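Local coordinates for serine--tRNA ligase, cytoplasmic (Candida albicans, PDB 3QO8), which attaches serine to tRNA(Ser) in two steps, first activating the amino acid with ATP as Ser-AMP and then transferring it to the acceptor end of the tRNA, at residues L158-G163 with K446-N451; N188-N193 with E429-Y434; L330-R335 with L416-K421; K421-V426 with P439-Y444. One frame throughout, in Å; residues are numbered along the deposited sequence.

Contact 1: L158-G163 with K446-N451; sequences LLRLDG and KELPKN
Lys446 and Arg160 carry this contact, with Leu159 next in buried area; Leu159 CD1 lies 3.8 Å from Lys446 NZ. Arg160 takes part in two bonds with one residue. Its carbonyl O accepts the backbone N of Lys446 at 3.0 Å, while its NE donates to Lys446 O at 2.8 Å with an N-H...O angle of 169°. That acceptor sits at the edge of the guanidinium, in its plane, and the donor lies in the carbonyl plane. The bend of the Arg160 chain at chi3 (63°) brings NE round to face Lys446 O. Glu447 lies alongside, pointing the same way, but its OE1 is 3.9 Å from Arg160 NH2 over the guanidinium face, a long salt bridge without a directed N-H.

The Lys446 chain turns in the other direction, past the end of helix 154-160, until NZ meets Asp162 OD1 at 3.2 Å from above the carboxylate plane. Asp162, in the Schellman motif that follows this helix, holds Arg181 through OD2 as well. Leu448 CD2 rests 3.7 Å from Arg160 CG and 4.0 Å from Leu159 CD2.

The chemistry is therefore mixed: one nearly straight side-chain-to-backbone bond and one more bent backbone bond (157°) attach the last modelled residues beside the end of helix 154-160. The Lys446-Asp162 salt bridge adds a hydrogen bond, whereas Arg160-Glu447 probably adds only charge attraction.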
# COMPACT_ATOMS: atom_id res chain seq x y z
N LEU A 158 -10.66 16.49 -13.94
CA LEU A 158 -10.00 16.38 -12.65
C LEU A 158 -8.95 17.48 -12.48
O LEU A 158 -8.78 18.01 -11.40
CB LEU A 158 -9.36 15.01 -12.46
CG LEU A 158 -8.93 14.60 -11.05
CD1 LEU A 158 -10.05 14.81 -10.01
CD2 LEU A 158 -8.48 13.15 -11.07
N LEU A 159 -8.25 17.81 -13.56
CA LEU A 159 -7.29 18.91 -13.50
C LEU A 159 -7.99 20.25 -13.25
O LEU A 159 -7.56 21.04 -12.43
CB LEU A 159 -6.47 18.98 -14.79
CG LEU A 159 -5.19 19.80 -14.69
CD1 LEU A 159 -4.25 19.15 -13.70
CD2 LEU A 159 -4.53 19.92 -16.05
N ARG A 160 -9.08 20.52 -13.96
CA ARG A 160 -9.76 21.81 -13.79
C ARG A 160 -10.32 21.95 -12.37
O ARG A 160 -10.45 23.06 -11.86
CB ARG A 160 -10.87 21.99 -14.84
CG ARG A 160 -10.35 22.23 -16.26
CD ARG A 160 -11.35 23.04 -17.07
NE ARG A 160 -11.55 24.38 -16.50
CZ ARG A 160 -12.48 25.24 -16.90
NH1 ARG A 160 -13.31 24.92 -17.88
NH2 ARG A 160 -12.58 26.43 -16.32
N LEU A 161 -10.63 20.82 -11.74
CA LEU A 161 -11.14 20.81 -10.37
C LEU A 161 -10.01 20.93 -9.34
O LEU A 161 -10.26 21.05 -8.14
CB LEU A 161 -11.94 19.54 -10.09
CG LEU A 161 -13.27 19.40 -10.84
CD1 LEU A 161 -13.88 18.01 -10.65
CD2 LEU A 161 -14.24 20.49 -10.40
N ASP A 162 -8.77 20.91 -9.81
CA ASP A 162 -7.61 20.82 -8.93
C ASP A 162 -7.78 19.61 -8.00
O ASP A 162 -7.59 19.71 -6.79
CB ASP A 162 -7.47 22.10 -8.10
CG ASP A 162 -6.12 22.19 -7.40
OD1 ASP A 162 -5.13 21.60 -7.91
OD2 ASP A 162 -6.05 22.86 -6.34
N GLY A 163 -8.15 18.46 -8.58
CA GLY A 163 -8.45 17.28 -7.78
C GLY A 163 -7.37 16.21 -7.81
O GLY A 163 -7.51 15.16 -7.19
N LYS A 446 -9.34 25.81 -12.09
CA LYS A 446 -8.22 26.09 -12.98
C LYS A 446 -8.69 25.97 -14.42
O LYS A 446 -9.67 25.28 -14.69
CB LYS A 446 -7.09 25.07 -12.73
CG LYS A 446 -6.67 24.95 -11.27
CD LYS A 446 -5.36 24.18 -11.08
CE LYS A 446 -5.53 22.72 -11.45
NZ LYS A 446 -4.38 21.86 -11.04
N GLU A 447 -7.99 26.64 -15.33
CA GLU A 447 -8.26 26.49 -16.76
C GLU A 447 -7.27 25.48 -17.33
O GLU A 447 -6.18 25.31 -16.78
CB GLU A 447 -8.08 27.82 -17.48
CG GLU A 447 -8.98 28.94 -17.00
CD GLU A 447 -10.22 29.12 -17.86
OE1 GLU A 447 -10.34 28.42 -18.89
OE2 GLU A 447 -11.07 29.96 -17.51
N LEU A 448 -7.63 24.81 -18.42
CA LEU A 448 -6.67 23.96 -19.10
C LEU A 448 -5.76 24.85 -19.93
O LEU A 448 -6.20 25.86 -20.48
CB LEU A 448 -7.36 22.95 -20.02
CG LEU A 448 -8.28 21.89 -19.42
CD1 LEU A 448 -8.83 21.01 -20.52
CD2 LEU A 448 -7.54 21.06 -18.39
N PRO A 449 -4.47 24.49 -20.03
CA PRO A 449 -3.56 25.29 -20.85
C PRO A 449 -4.04 25.40 -22.30
O PRO A 449 -3.94 26.47 -22.90
CB PRO A 449 -2.24 24.51 -20.78
CG PRO A 449 -2.61 23.14 -20.33
CD PRO A 449 -3.81 23.31 -19.45
N LYS A 450 -4.59 24.31 -22.84
CA LYS A 450 -4.96 24.27 -24.26
C LYS A 450 -6.25 25.02 -24.61
O LYS A 450 -6.27 25.81 -25.56
CB LYS A 450 -5.02 22.83 -24.76
CG LYS A 450 -6.31 22.09 -24.42
CD LYS A 450 -6.63 21.05 -25.49
CE LYS A 450 -8.01 20.46 -25.29
NZ LYS A 450 -8.35 19.51 -26.39
N ASN A 451 -7.31 24.78 -23.85
CA ASN A 451 -8.65 25.31 -24.14
C ASN A 451 -8.89 25.71 -25.60
O ASN A 451 -10.03 25.93 -26.03
CB ASN A 451 -9.01 26.46 -23.19
CG ASN A 451 -8.14 27.69 -23.41
OD1 ASN A 451 -7.66 27.95 -24.51
ND2 ASN A 451 -7.95 28.46 -22.34

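Contact 2: N188-N193 with E429-Y434; sequences NQALIN and EVLRKY. With SSA (5'-O-(N-(L-seryl)-sulfamoyl)adenosine), chain D.
Tyr434 lies against one side of helix 183-200 and can be followed outward along residues Ala190 and Asn193. Its CB abuts Ala190 CA at 3.7 Å, and CG stays anti to its own carbonyl carbon (chi1 -63°), which sends the ring along the helix. Ala190 O stands over one ring face, offset toward the rim, and Lys433 CG lies over the opposite face. Further out, CD1 meets Asn193 CB at 3.7 Å, CE1 comes to 3.8 Å from Asn193 C, and the tip OH is 4.1 Å from Asn193 O. Leu431, three residues earlier, places its CD2 branch 4.1 Å from both Ala190 CB and Leu191 CD2.

No direct hydrogen bond joins the two segments. A water accepts from Asn193 ND2 and donates to Tyr434 O, while Asn193 OD1 is bonded to Gln189 of the second subunit. At the far end of 429-434, Glu429 N donates at 3.2 Å (N-H...N 148°) to N3 of a seryl-adenylate analogue bound in a pocket apart from the annotated ATP and serine sites.

The chemistry is thus apolar packing supplemented by one water bridge, consistent with a fit that depends mainly on shape, linking a helix of the dimer interface to a segment whose other end contacts the ligand.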
# COMPACT_ATOMS: atom_id res chain seq x y z
N ASN A 188 -12.83 9.97 -3.66
CA ASN A 188 -12.30 8.63 -3.50
C ASN A 188 -12.80 7.99 -2.20
O ASN A 188 -13.30 6.87 -2.21
CB ASN A 188 -10.77 8.64 -3.55
CG ASN A 188 -10.20 7.30 -3.93
OD1 ASN A 188 -10.49 6.77 -5.01
ND2 ASN A 188 -9.36 6.75 -3.08
N GLN A 189 -12.71 8.73 -1.09
CA GLN A 189 -13.23 8.26 0.19
C GLN A 189 -14.74 8.03 0.14
O GLN A 189 -15.25 7.06 0.71
CB GLN A 189 -12.87 9.23 1.31
CG GLN A 189 -11.38 9.17 1.70
CD GLN A 189 -10.98 7.81 2.22
OE1 GLN A 189 -10.05 7.18 1.72
NE2 GLN A 189 -11.68 7.34 3.23
N ALA A 190 -15.46 8.92 -0.54
CA ALA A 190 -16.90 8.78 -0.69
C ALA A 190 -17.22 7.44 -1.34
O ALA A 190 -18.09 6.71 -0.86
CB ALA A 190 -17.49 9.96 -1.54
N LEU A 191 -16.54 7.11 -2.43
CA LEU A 191 -16.80 5.83 -3.11
C LEU A 191 -16.45 4.62 -2.23
O LEU A 191 -17.19 3.64 -2.20
CB LEU A 191 -16.05 5.75 -4.43
CG LEU A 191 -16.74 6.56 -5.53
CD1 LEU A 191 -15.80 6.80 -6.67
CD2 LEU A 191 -18.00 5.82 -5.99
N ILE A 192 -15.34 4.71 -1.51
CA ILE A 192 -14.96 3.63 -0.62
C ILE A 192 -16.05 3.40 0.45
O ILE A 192 -16.49 2.28 0.68
CB ILE A 192 -13.62 3.94 0.07
CG1 ILE A 192 -12.47 3.88 -0.95
CG2 ILE A 192 -13.38 2.97 1.21
CD1 ILE A 192 -11.19 4.56 -0.46
N ASN A 193 -16.49 4.48 1.09
CA ASN A 193 -17.48 4.36 2.17
C ASN A 193 -18.90 4.06 1.70
O ASN A 193 -19.63 3.28 2.33
CB ASN A 193 -17.45 5.61 3.05
CG ASN A 193 -16.17 5.70 3.85
OD1 ASN A 193 -15.77 4.73 4.48
ND2 ASN A 193 -15.52 6.84 3.81
N GLU A 429 -25.73 12.46 -6.32
CA GLU A 429 -26.53 12.59 -5.10
C GLU A 429 -26.17 11.60 -3.98
O GLU A 429 -26.01 12.01 -2.84
CB GLU A 429 -28.03 12.56 -5.39
CG GLU A 429 -28.89 13.20 -4.31
CD GLU A 429 -29.07 12.31 -3.09
OE1 GLU A 429 -28.94 11.08 -3.22
OE2 GLU A 429 -29.34 12.86 -1.99
N VAL A 430 -26.02 10.32 -4.31
CA VAL A 430 -25.73 9.31 -3.28
C VAL A 430 -24.39 9.51 -2.58
O VAL A 430 -24.20 8.97 -1.50
CB VAL A 430 -25.77 7.86 -3.82
CG1 VAL A 430 -27.11 7.56 -4.46
CG2 VAL A 430 -24.63 7.63 -4.81
N LEU A 431 -23.47 10.26 -3.18
CA LEU A 431 -22.14 10.44 -2.57
C LEU A 431 -22.09 11.66 -1.65
O LEU A 431 -21.19 11.78 -0.83
CB LEU A 431 -21.06 10.58 -3.65
CG LEU A 431 -20.82 9.36 -4.55
CD1 LEU A 431 -19.71 9.64 -5.56
CD2 LEU A 431 -20.47 8.13 -3.70
N ARG A 432 -23.06 12.56 -1.80
CA ARG A 432 -23.02 13.84 -1.10
C ARG A 432 -22.86 13.73 0.41
O ARG A 432 -22.12 14.50 1.02
CB ARG A 432 -24.26 14.68 -1.44
CG ARG A 432 -24.20 15.22 -2.87
CD ARG A 432 -25.53 15.82 -3.35
NE ARG A 432 -25.48 16.00 -4.80
CZ ARG A 432 -26.46 16.53 -5.52
NH1 ARG A 432 -27.58 16.94 -4.93
NH2 ARG A 432 -26.33 16.65 -6.85
N LYS A 433 -23.53 12.75 1.01
CA LYS A 433 -23.52 12.63 2.46
C LYS A 433 -22.15 12.18 2.96
O LYS A 433 -21.86 12.29 4.15
CB LYS A 433 -24.61 11.68 2.95
CG LYS A 433 -24.33 10.21 2.68
CD LYS A 433 -25.44 9.31 3.21
CE LYS A 433 -24.92 8.34 4.26
NZ LYS A 433 -24.44 9.02 5.50
N TYR A 434 -21.30 11.69 2.05
CA TYR A 434 -19.98 11.18 2.43
C TYR A 434 -18.89 12.24 2.31
O TYR A 434 -17.72 11.98 2.60
CB TYR A 434 -19.60 9.93 1.61
CG TYR A 434 -20.53 8.76 1.83
CD1 TYR A 434 -20.32 7.89 2.89
CD2 TYR A 434 -21.61 8.54 1.00
CE1 TYR A 434 -21.17 6.81 3.12
CE2 TYR A 434 -22.48 7.47 1.21
CZ TYR A 434 -22.24 6.61 2.27
OH TYR A 434 -23.08 5.55 2.49
N10 SSA D . -34.97 7.55 -10.64
CA SSA D . -34.42 8.78 -10.09
CB SSA D . -34.04 8.54 -8.64
OG SSA D . -33.42 9.71 -8.09
C9 SSA D . -33.21 9.19 -10.89
O9 SSA D . -32.62 10.22 -10.63
N8 SSA D . -32.83 8.37 -11.87
S1 SSA D . -31.46 8.60 -12.67
O1S SSA D . -31.16 7.42 -13.43
O2S SSA D . -31.60 9.73 -13.55
O5' SSA D . -30.34 8.89 -11.66
C5' SSA D . -29.66 7.84 -10.97
C4' SSA D . -28.94 8.45 -9.78
O4' SSA D . -27.79 9.19 -10.20
C3' SSA D . -29.82 9.44 -9.03
O3' SSA D . -30.43 8.82 -7.89
C2' SSA D . -28.88 10.54 -8.58
O2' SSA D . -28.43 10.28 -7.26
C1' SSA D . -27.70 10.46 -9.53
N9 SSA D . -27.84 11.58 -10.49
C8 SSA D . -28.24 11.51 -11.77
N7 SSA D . -28.24 12.76 -12.29
C5 SSA D . -27.83 13.61 -11.32
C6 SSA D . -27.63 14.98 -11.26
N6 SSA D . -27.85 15.78 -12.34
N1 SSA D . -27.20 15.53 -10.10
C2 SSA D . -26.97 14.77 -9.02
N3 SSA D . -27.15 13.45 -9.05
C4 SSA D . -27.58 12.85 -10.19
O HOH W 1 -16.51 9.50 3.22

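Contact 3: L330-R335 with L416-K421; sequences LGLPYR and LENYQK. With SSA (5'-O-(N-(L-seryl)-sulfamoyl)adenosine), chain D.
Tyr419 extends its ring from the last part of helix 408-419 so that its edge meets Leu330 and Leu332. Leu332 CD2 comes in near the ring plane, 4.0 Å from Tyr419 CE1, with the two side chains crossing at about a right angle. The hydroxyl goes further: Tyr419 OH donates to Leu330 O at 2.5 Å. The approach is not along a lone pair, because the donor stands 49° above the carbonyl plane, at a C=O...O angle of 130°. The other side of the ring edge turns to the purine of a seryl-adenylate analogue bound apart from the annotated serine and ATP sites, where Tyr419 CE2 is 3.5 Å from C4.

Leu332 CD2 also touches Asn418 CB at 4.0 Å, and Pro333 CD faces the amide, 4.1 Å from Asn418 OD1. That amide is held by other parts of the core: ND2 donates to Trp357 O and OD1 accepts Ala144 N. Its orientation is thus fixed independently of the proline. Gly331 ends helix 312-329 as part of a Schellman motif; its positive phi (69°) turns the chain beside the ribose, with Gly331 N 3.2 Å from O4'.

The loop between helix 312-329 and strand 334-338 thus meets helix 408-419 in the class II synthetase core, and Leu330, Gly331 and Tyr419, joined by the bond to Leu330 O, form one wall of the adenosine-binding pocket for this second analogue.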
# COMPACT_ATOMS: atom_id res chain seq x y z
N LEU A 330 -25.50 5.50 -9.12
CA LEU A 330 -24.64 6.63 -9.45
C LEU A 330 -25.06 7.29 -10.76
O LEU A 330 -24.47 8.29 -11.17
CB LEU A 330 -23.18 6.17 -9.57
CG LEU A 330 -22.49 5.76 -8.27
CD1 LEU A 330 -21.20 4.98 -8.55
CD2 LEU A 330 -22.21 7.00 -7.44
N GLY A 331 -26.07 6.72 -11.42
CA GLY A 331 -26.58 7.29 -12.66
C GLY A 331 -25.61 7.17 -13.83
O GLY A 331 -25.56 8.04 -14.70
N LEU A 332 -24.85 6.09 -13.86
CA LEU A 332 -23.84 5.91 -14.91
C LEU A 332 -24.34 4.88 -15.93
O LEU A 332 -24.61 3.74 -15.57
CB LEU A 332 -22.49 5.48 -14.30
CG LEU A 332 -21.90 6.43 -13.25
CD1 LEU A 332 -20.62 5.89 -12.60
CD2 LEU A 332 -21.64 7.82 -13.84
N PRO A 333 -24.45 5.28 -17.22
CA PRO A 333 -24.92 4.33 -18.24
C PRO A 333 -23.89 3.22 -18.38
O PRO A 333 -22.70 3.50 -18.23
CB PRO A 333 -24.94 5.16 -19.54
CG PRO A 333 -24.75 6.58 -19.14
CD PRO A 333 -24.03 6.57 -17.81
N TYR A 334 -24.31 1.99 -18.65
CA TYR A 334 -23.36 0.90 -18.79
C TYR A 334 -23.91 -0.20 -19.67
O TYR A 334 -25.09 -0.19 -20.02
CB TYR A 334 -22.98 0.32 -17.41
CG TYR A 334 -24.16 -0.27 -16.68
CD1 TYR A 334 -24.62 -1.55 -16.97
CD2 TYR A 334 -24.84 0.45 -15.70
CE1 TYR A 334 -25.73 -2.10 -16.31
CE2 TYR A 334 -25.95 -0.08 -15.03
CZ TYR A 334 -26.39 -1.35 -15.36
OH TYR A 334 -27.48 -1.87 -14.71
N ARG A 335 -23.06 -1.15 -20.02
CA ARG A 335 -23.51 -2.41 -20.58
C ARG A 335 -22.82 -3.55 -19.84
O ARG A 335 -21.72 -3.37 -19.32
CB ARG A 335 -23.20 -2.50 -22.08
CG ARG A 335 -21.71 -2.40 -22.42
CD ARG A 335 -21.48 -2.59 -23.93
NE ARG A 335 -20.06 -2.67 -24.26
CZ ARG A 335 -19.55 -2.50 -25.48
NH1 ARG A 335 -20.34 -2.25 -26.51
NH2 ARG A 335 -18.24 -2.60 -25.68
N LEU A 416 -16.56 11.80 -13.48
CA LEU A 416 -16.08 13.07 -14.01
C LEU A 416 -16.65 13.35 -15.40
O LEU A 416 -17.12 14.46 -15.68
CB LEU A 416 -14.56 13.10 -14.06
CG LEU A 416 -13.86 13.05 -12.69
CD1 LEU A 416 -12.36 12.95 -12.85
CD2 LEU A 416 -14.21 14.26 -11.84
N GLU A 417 -16.60 12.36 -16.29
CA GLU A 417 -17.06 12.65 -17.65
C GLU A 417 -18.58 12.81 -17.69
O GLU A 417 -19.10 13.62 -18.45
CB GLU A 417 -16.57 11.61 -18.67
CG GLU A 417 -15.05 11.59 -18.80
CD GLU A 417 -14.55 10.88 -20.05
OE1 GLU A 417 -15.38 10.39 -20.85
OE2 GLU A 417 -13.31 10.82 -20.23
N ASN A 418 -19.28 12.07 -16.84
CA ASN A 418 -20.75 12.10 -16.87
C ASN A 418 -21.42 13.17 -15.99
O ASN A 418 -22.62 13.41 -16.10
CB ASN A 418 -21.32 10.72 -16.53
CG ASN A 418 -21.23 9.76 -17.71
OD1 ASN A 418 -21.90 9.96 -18.72
ND2 ASN A 418 -20.42 8.70 -17.57
N TYR A 419 -20.65 13.81 -15.12
CA TYR A 419 -21.22 14.79 -14.19
C TYR A 419 -20.66 16.18 -14.43
O TYR A 419 -20.94 17.10 -13.68
CB TYR A 419 -21.03 14.35 -12.72
CG TYR A 419 -22.10 13.39 -12.25
CD1 TYR A 419 -22.04 12.04 -12.57
CD2 TYR A 419 -23.18 13.84 -11.49
CE1 TYR A 419 -23.03 11.15 -12.14
CE2 TYR A 419 -24.18 12.96 -11.06
CZ TYR A 419 -24.09 11.61 -11.40
OH TYR A 419 -25.07 10.73 -10.98
N GLN A 420 -19.88 16.32 -15.50
CA GLN A 420 -19.31 17.61 -15.85
C GLN A 420 -20.39 18.52 -16.41
O GLN A 420 -21.39 18.06 -16.97
CB GLN A 420 -18.18 17.46 -16.88
CG GLN A 420 -18.65 17.12 -18.30
CD GLN A 420 -17.48 16.93 -19.26
OE1 GLN A 420 -16.81 17.89 -19.63
NE2 GLN A 420 -17.21 15.68 -19.63
N LYS A 421 -20.20 19.82 -16.24
CA LYS A 421 -20.97 20.80 -16.97
C LYS A 421 -20.05 22.00 -17.18
O LYS A 421 -18.86 21.92 -16.89
CB LYS A 421 -22.27 21.16 -16.23
CG LYS A 421 -22.06 21.88 -14.93
CD LYS A 421 -23.27 21.70 -14.02
CE LYS A 421 -24.55 22.12 -14.70
NZ LYS A 421 -25.72 21.84 -13.82
N10 SSA D . -34.97 7.55 -10.64
CA SSA D . -34.42 8.78 -10.09
CB SSA D . -34.04 8.54 -8.64
OG SSA D . -33.42 9.71 -8.09
C9 SSA D . -33.21 9.19 -10.89
O9 SSA D . -32.62 10.22 -10.63
N8 SSA D . -32.83 8.37 -11.87
S1 SSA D . -31.46 8.60 -12.67
O1S SSA D . -31.16 7.42 -13.43
O2S SSA D . -31.60 9.73 -13.55
O5' SSA D . -30.34 8.89 -11.66
C5' SSA D . -29.66 7.84 -10.97
C4' SSA D . -28.94 8.45 -9.78
O4' SSA D . -27.79 9.19 -10.20
C3' SSA D . -29.82 9.44 -9.03
O3' SSA D . -30.43 8.82 -7.89
C2' SSA D . -28.88 10.54 -8.58
O2' SSA D . -28.43 10.28 -7.26
C1' SSA D . -27.70 10.46 -9.53
N9 SSA D . -27.84 11.58 -10.49
C8 SSA D . -28.24 11.51 -11.77
N7 SSA D . -28.24 12.76 -12.29
C5 SSA D . -27.83 13.61 -11.32
C6 SSA D . -27.63 14.98 -11.26
N6 SSA D . -27.85 15.78 -12.34
N1 SSA D . -27.20 15.53 -10.10
C2 SSA D . -26.97 14.77 -9.02
N3 SSA D . -27.15 13.45 -9.05
C4 SSA D . -27.58 12.85 -10.19

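Contact 4: K421-V426 with P439-Y444; sequences KEDGLV and PEFIPY. With SSA (5'-O-(N-(L-seryl)-sulfamoyl)adenosine), chain D.
Strands 424-426 and 441-443 form the antiparallel pair at one side of a small three-stranded sheet, their axes 4.7 Å apart at 171°. Leu425 and Ile442 are the hydrogen-bonded pair: Leu425 N to Ile442 O and Ile442 N to Leu425 O both measure 2.8 Å. Tyr444 N extends the ladder to Asp423 O at 2.9 Å, and a water joins that same oxygen to Tyr444 O.

Gly424 lies under the Tyr444 ring. Its CA is 3.4 Å from the centroid of that ring, 1° off the normal, a CH-pi contact centred on the face. Phe441, with CG anti to its backbone N (chi1 166°), lays its ring obliquely along the neighbouring strand: CD1 is 3.5 Å from Leu425 O, CE1 is 3.6 Å from Gly424 C, and CZ is 3.7 Å from Asp423 OD1. Leu425 CB and Ile442 CG1 pack on the other face of the sheet. Val426 CG1 is 3.1 Å from N1 of the bound seryl-adenylate analogue.

Strand 424-426 is central, with the weakly bonded strand 420-421 along its other edge. Leu425 leans on Leu416 and Tyr419 of helix 408-419, Tyr444 touches Val157 and Arg160 of helix 154-160, and Ile442 touches Tyr183 of helix 183-200.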
# COMPACT_ATOMS: atom_id res chain seq x y z
N LYS A 421 -20.20 19.82 -16.24
CA LYS A 421 -20.97 20.80 -16.97
C LYS A 421 -20.05 22.00 -17.18
O LYS A 421 -18.86 21.92 -16.89
CB LYS A 421 -22.27 21.16 -16.23
CG LYS A 421 -22.06 21.88 -14.93
CD LYS A 421 -23.27 21.70 -14.02
CE LYS A 421 -24.55 22.12 -14.70
NZ LYS A 421 -25.72 21.84 -13.82
N GLU A 422 -20.58 23.10 -17.70
CA GLU A 422 -19.70 24.17 -18.20
C GLU A 422 -18.76 24.74 -17.14
O GLU A 422 -17.58 24.98 -17.41
CB GLU A 422 -20.53 25.30 -18.83
CG GLU A 422 -19.68 26.45 -19.36
CD GLU A 422 -20.51 27.57 -19.96
OE1 GLU A 422 -21.08 27.37 -21.06
OE2 GLU A 422 -20.60 28.65 -19.34
N ASP A 423 -19.28 24.95 -15.93
CA ASP A 423 -18.58 25.65 -14.87
C ASP A 423 -18.06 24.73 -13.75
O ASP A 423 -17.49 25.20 -12.76
CB ASP A 423 -19.49 26.72 -14.26
CG ASP A 423 -20.88 26.18 -13.91
OD1 ASP A 423 -21.59 26.83 -13.11
OD2 ASP A 423 -21.27 25.11 -14.42
N GLY A 424 -18.27 23.43 -13.88
CA GLY A 424 -17.72 22.51 -12.91
C GLY A 424 -18.35 21.13 -12.87
O GLY A 424 -18.81 20.63 -13.89
N LEU A 425 -18.34 20.51 -11.69
CA LEU A 425 -18.77 19.12 -11.54
C LEU A 425 -19.96 18.99 -10.59
O LEU A 425 -19.88 19.42 -9.44
CB LEU A 425 -17.63 18.27 -10.96
CG LEU A 425 -17.98 16.78 -10.84
CD1 LEU A 425 -17.90 16.15 -12.22
CD2 LEU A 425 -17.07 16.06 -9.84
N VAL A 426 -21.04 18.40 -11.06
CA VAL A 426 -22.15 18.05 -10.17
C VAL A 426 -21.74 16.81 -9.34
O VAL A 426 -21.18 15.86 -9.86
CB VAL A 426 -23.44 17.76 -10.99
CG1 VAL A 426 -24.51 17.12 -10.11
CG2 VAL A 426 -23.96 19.05 -11.63
N PRO A 439 -21.57 18.97 -0.57
CA PRO A 439 -21.75 19.84 -1.73
C PRO A 439 -22.59 19.15 -2.81
O PRO A 439 -22.51 17.94 -2.98
CB PRO A 439 -20.32 20.05 -2.24
CG PRO A 439 -19.56 18.84 -1.75
CD PRO A 439 -20.17 18.52 -0.41
N GLU A 440 -23.39 19.92 -3.54
CA GLU A 440 -24.14 19.37 -4.66
C GLU A 440 -23.37 19.59 -5.96
O GLU A 440 -23.67 18.98 -6.99
CB GLU A 440 -25.52 20.03 -4.75
CG GLU A 440 -26.39 19.87 -3.51
CD GLU A 440 -27.63 20.74 -3.56
OE1 GLU A 440 -27.63 21.71 -4.34
OE2 GLU A 440 -28.61 20.44 -2.84
N PHE A 441 -22.39 20.47 -5.90
CA PHE A 441 -21.68 20.93 -7.09
C PHE A 441 -20.36 21.51 -6.63
O PHE A 441 -20.29 22.15 -5.59
CB PHE A 441 -22.49 22.02 -7.80
CG PHE A 441 -21.72 22.79 -8.85
CD1 PHE A 441 -21.62 22.32 -10.16
CD2 PHE A 441 -21.12 24.00 -8.54
CE1 PHE A 441 -20.92 23.04 -11.13
CE2 PHE A 441 -20.42 24.73 -9.51
CZ PHE A 441 -20.33 24.25 -10.81
N ILE A 442 -19.30 21.27 -7.39
CA ILE A 442 -18.02 21.91 -7.11
C ILE A 442 -17.48 22.58 -8.36
O ILE A 442 -17.50 22.00 -9.45
CB ILE A 442 -17.00 20.91 -6.50
CG1 ILE A 442 -16.70 19.76 -7.46
CG2 ILE A 442 -17.53 20.36 -5.16
CD1 ILE A 442 -15.60 18.79 -6.93
N PRO A 443 -17.01 23.83 -8.22
CA PRO A 443 -16.62 24.63 -9.39
C PRO A 443 -15.25 24.28 -9.94
O PRO A 443 -14.38 23.84 -9.20
CB PRO A 443 -16.60 26.06 -8.83
CG PRO A 443 -16.27 25.88 -7.38
CD PRO A 443 -16.97 24.62 -6.98
N TYR A 444 -15.07 24.47 -11.25
CA TYR A 444 -13.75 24.42 -11.85
C TYR A 444 -12.94 25.54 -11.21
O TYR A 444 -13.45 26.63 -10.98
CB TYR A 444 -13.84 24.63 -13.36
CG TYR A 444 -14.38 23.43 -14.11
CD1 TYR A 444 -14.15 22.13 -13.66
CD2 TYR A 444 -15.15 23.60 -15.25
CE1 TYR A 444 -14.64 21.04 -14.34
CE2 TYR A 444 -15.66 22.51 -15.94
CZ TYR A 444 -15.39 21.23 -15.48
OH TYR A 444 -15.89 20.15 -16.16
N10 SSA D . -34.97 7.55 -10.64
CA SSA D . -34.42 8.78 -10.09
CB SSA D . -34.04 8.54 -8.64
OG SSA D . -33.42 9.71 -8.09
C9 SSA D . -33.21 9.19 -10.89
O9 SSA D . -32.62 10.22 -10.63
N8 SSA D . -32.83 8.37 -11.87
S1 SSA D . -31.46 8.60 -12.67
O1S SSA D . -31.16 7.42 -13.43
O2S SSA D . -31.60 9.73 -13.55
O5' SSA D . -30.34 8.89 -11.66
C5' SSA D . -29.66 7.84 -10.97
C4' SSA D . -28.94 8.45 -9.78
O4' SSA D . -27.79 9.19 -10.20
C3' SSA D . -29.82 9.44 -9.03
O3' SSA D . -30.43 8.82 -7.89
C2' SSA D . -28.88 10.54 -8.58
O2' SSA D . -28.43 10.28 -7.26
C1' SSA D . -27.70 10.46 -9.53
N9 SSA D . -27.84 11.58 -10.49
C8 SSA D . -28.24 11.51 -11.77
N7 SSA D . -28.24 12.76 -12.29
C5 SSA D . -27.83 13.61 -11.32
C6 SSA D . -27.63 14.98 -11.26
N6 SSA D . -27.85 15.78 -12.34
N1 SSA D . -27.20 15.53 -10.10
C2 SSA D . -26.97 14.77 -9.02
N3 SSA D . -27.15 13.45 -9.05
C4 SSA D . -27.58 12.85 -10.19
O HOH W 2 -17.00 20.34 -18.90
O HOH W 3 -16.17 27.80 -12.28

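All four contacts lie on the same side of the chain's centre and come along the sequence in numerical order of their first segments. Contact 4 is close to contact 1 and contact 3, with centres about 13 and 14 Å away, and it shares Lys421 and the three-stranded sheet with contact 3. Contacts 1 and 2 have centres about 23 Å apart and do not touch. Leu416 of helix 408-419 packs on Leu158 and Leu161, joining contacts 3 and 1, whereas Leu330 packs on Val430 and Leu431, joining contacts 3 and 2. Contacts 2, 3 and 4 reach the same analogue, so residues from 330-331 and 419-432 share this pocket, while contact 1 holds the last modelled residues against helix 154-160.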